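Local coordinates for protein arginase 1, mitochondrial (Arabidopsis thaliana, PDB 6VSU) that hydrolyses L-arginine to urea and L-ornithine with two manganese ions per subunit, and also converts agmatine to putrescine, at residues L20-I23 against R24-K28. Numbering follows the deposited sequence.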
ATOM      1  N   LEU E  20      24.529  -8.698 -29.375  1.00 24.39           N
ATOM      2  CA  LEU E  20      23.861  -8.464 -30.666  1.00 24.85           C
ATOM      3  C   LEU E  20      23.611  -9.815 -31.334  1.00 24.66           C
ATOM      4  O   LEU E  20      22.548 -10.004 -31.894  1.00 23.85           O
ATOM      5  CB  LEU E  20      24.694  -7.545 -31.557  1.00 26.42           C
ATOM      6  CG  LEU E  20      24.713  -6.096 -31.086  1.00 28.02           C
ATOM      7  CD1 LEU E  20      25.688  -5.301 -31.953  1.00 30.43           C
ATOM      8  CD2 LEU E  20      23.324  -5.445 -31.101  1.00 27.87           C
ATOM      9  N   THR E  21      24.534 -10.750 -31.225  1.00 25.73           N
ATOM     10  CA  THR E  21      24.356 -12.101 -31.810  1.00 26.94           C
ATOM     11  C   THR E  21      23.100 -12.719 -31.203  1.00 26.92           C
ATOM     12  O   THR E  21      22.317 -13.266 -31.932  1.00 28.38           O
ATOM     13  CB  THR E  21      25.608 -12.960 -31.615  1.00 27.74           C
ATOM     14  OG1 THR E  21      26.602 -12.328 -32.417  1.00 29.26           O
ATOM     15  CG2 THR E  21      25.422 -14.374 -32.076  1.00 28.88           C
ATOM     16  N   LEU E  22      22.879 -12.563 -29.912  1.00 27.50           N
ATOM     17  CA  LEU E  22      21.742 -13.203 -29.224  1.00 28.53           C
ATOM     18  C   LEU E  22      20.414 -12.600 -29.736  1.00 27.93           C
ATOM     19  O   LEU E  22      19.442 -13.391 -29.952  1.00 28.22           O
ATOM     20  CB  LEU E  22      21.910 -12.986 -27.722  1.00 29.06           C
ATOM     21  CG  LEU E  22      20.810 -13.557 -26.829  1.00 30.26           C
ATOM     22  CD1 LEU E  22      20.475 -14.996 -27.195  1.00 30.79           C
ATOM     23  CD2 LEU E  22      21.251 -13.552 -25.370  1.00 32.48           C
ATOM     24  N   ILE E  23      20.343 -11.271 -29.886  1.00 26.27           N
ATOM     25  CA  ILE E  23      19.142 -10.601 -30.459  1.00 26.15           C
ATOM     26  C   ILE E  23      18.999 -11.094 -31.901  1.00 25.46           C
ATOM     27  O   ILE E  23      17.880 -11.373 -32.330  1.00 23.24           O
ATOM     28  CB  ILE E  23      19.279  -9.074 -30.410  1.00 27.81           C
ATOM     29  CG1 ILE E  23      19.497  -8.553 -28.984  1.00 30.15           C
ATOM     30  CG2 ILE E  23      18.098  -8.392 -31.075  1.00 28.09           C
ATOM     31  CD1 ILE E  23      18.326  -8.794 -28.078  1.00 32.24           C
ATOM     32  N   ARG E  24      20.095 -11.169 -32.651  1.00 26.09           N
ATOM     33  CA  ARG E  24      19.959 -11.559 -34.076  1.00 27.95           C
ATOM     34  C   ARG E  24      19.349 -12.958 -34.186  1.00 27.01           C
ATOM     35  O   ARG E  24      18.440 -13.122 -34.983  1.00 27.01           O
ATOM     36  CB  ARG E  24      21.306 -11.490 -34.799  1.00 31.09           C
ATOM     37  CG  ARG E  24      21.284 -12.112 -36.185  1.00 34.80           C
ATOM     38  CD  ARG E  24      22.507 -11.853 -37.041  1.00 41.65           C
ATOM     39  NE  ARG E  24      23.608 -11.233 -36.330  1.00 46.48           N
ATOM     40  CZ  ARG E  24      24.571 -11.879 -35.697  1.00 47.82           C
ATOM     41  NH1 ARG E  24      24.590 -13.198 -35.682  1.00 46.79           N
ATOM     42  NH2 ARG E  24      25.507 -11.192 -35.077  1.00 49.18           N
ATOM     43  N   GLU E  25      19.773 -13.891 -33.341  1.00 26.83           N
ATOM     44  CA  GLU E  25      19.295 -15.292 -33.454  1.00 27.48           C
ATOM     45  C   GLU E  25      17.823 -15.365 -33.028  1.00 26.66           C
ATOM     46  O   GLU E  25      17.103 -16.136 -33.595  1.00 26.54           O
ATOM     47  CB  GLU E  25      20.166 -16.233 -32.635  1.00 29.09           C
ATOM     48  CG  GLU E  25      21.617 -16.247 -33.031  1.00 30.54           C
ATOM     49  CD  GLU E  25      21.939 -16.914 -34.366  1.00 33.29           C
ATOM     50  OE1 GLU E  25      21.038 -17.427 -35.092  1.00 32.44           O
ATOM     51  OE2 GLU E  25      23.107 -16.866 -34.692  1.00 37.27           O
ATOM     52  N   ARG E  26      17.436 -14.620 -31.990  1.00 26.78           N
ATOM     53  CA  ARG E  26      16.019 -14.612 -31.537  1.00 27.06           C
ATOM     54  C   ARG E  26      15.132 -14.014 -32.638  1.00 26.04           C
ATOM     55  O   ARG E  26      14.096 -14.611 -32.939  1.00 26.50           O
ATOM     56  CB  ARG E  26      15.879 -13.885 -30.195  1.00 29.25           C
ATOM     57  CG  ARG E  26      16.688 -14.505 -29.063  1.00 31.42           C
ATOM     58  CD  ARG E  26      16.198 -14.166 -27.669  1.00 34.07           C
ATOM     59  NE  ARG E  26      16.223 -12.746 -27.364  1.00 34.23           N
ATOM     60  CZ  ARG E  26      16.934 -12.186 -26.397  1.00 35.29           C
ATOM     61  NH1 ARG E  26      17.684 -12.925 -25.604  1.00 36.81           N
ATOM     62  NH2 ARG E  26      16.887 -10.883 -26.216  1.00 36.77           N
ATOM     63  N   ALA E  27      15.582 -12.923 -33.259  1.00 25.15           N
ATOM     64  CA  ALA E  27      14.856 -12.232 -34.342  1.00 25.22           C
ATOM     65  C   ALA E  27      14.727 -13.181 -35.536  1.00 26.27           C
ATOM     66  O   ALA E  27      13.654 -13.225 -36.157  1.00 26.76           O
ATOM     67  CB  ALA E  27      15.514 -10.931 -34.713  1.00 25.03           C
ATOM     68  N   LYS E  28      15.745 -13.956 -35.827  1.00 27.46           N
ATOM     69  CA  LYS E  28      15.715 -14.860 -37.002  1.00 29.65           C
ATOM     70  C   LYS E  28      14.585 -15.896 -36.837  1.00 29.12           C
ATOM     71  O   LYS E  28      13.852 -16.107 -37.777  1.00 28.31           O
ATOM     72  CB  LYS E  28      17.077 -15.519 -37.207  1.00 32.54           C
ATOM     73  CG  LYS E  28      17.078 -16.621 -38.268  1.00 36.60           C
ATOM     74  CD  LYS E  28      18.417 -16.832 -38.937  1.00 39.49           C
ATOM     75  CE  LYS E  28      18.748 -18.262 -39.296  1.00 43.79           C
ATOM     76  NZ  LYS E  28      17.634 -19.004 -39.924  1.00 45.38           N
TER
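R24 folds back on T21 and R26 on L22 and I23, both reaching toward the preceding turn of helix 7-37. Four backbone hydrogen bonds of the i to i+4 kind hold that turn: R24 N to L20 O (2.8 Å), E25 N to T21 O, R26 N to L22 O and A27 N to I23 O. Among polar side-chain contacts, R24 reaches T21: its CG lies anti to the backbone N (chi1 170°) and a bend at chi3 swings the guanidinium back, with T21 CA over one face. NH2 then gives T21 OG1 a weak, bent hydrogen bond (3.1 Å, 135° at the hydrogen); the hydroxyl is also bonded to D17 O, one turn earlier. The helix is an N-terminal arm beside the parallel alpha/beta core of the arginase fold, where L20 packs on helix 111-126 and L22 on S19 of a neighbouring subunit. R26 makes van der Waals contacts through its guanidinium. Its NH1 lies 3.4 Å from L22 CG, and its NH2 is 3.1 Å from I23 CD1; the polar L22 O sits over one guanidinium face. R26 NE and NH2 are hydrogen-bonded to V96 O and D98 O, tying the helix to strand 93-98, outermost in the sheet of this chain. Replacing R26 by a leucine would probably leave those two carbonyls without their donors and L22 and I23 without the guanidinium nitrogens they touch. E25 CG rests 3.3 Å from T21 O, and E25 packs on R14 of a neighbouring subunit.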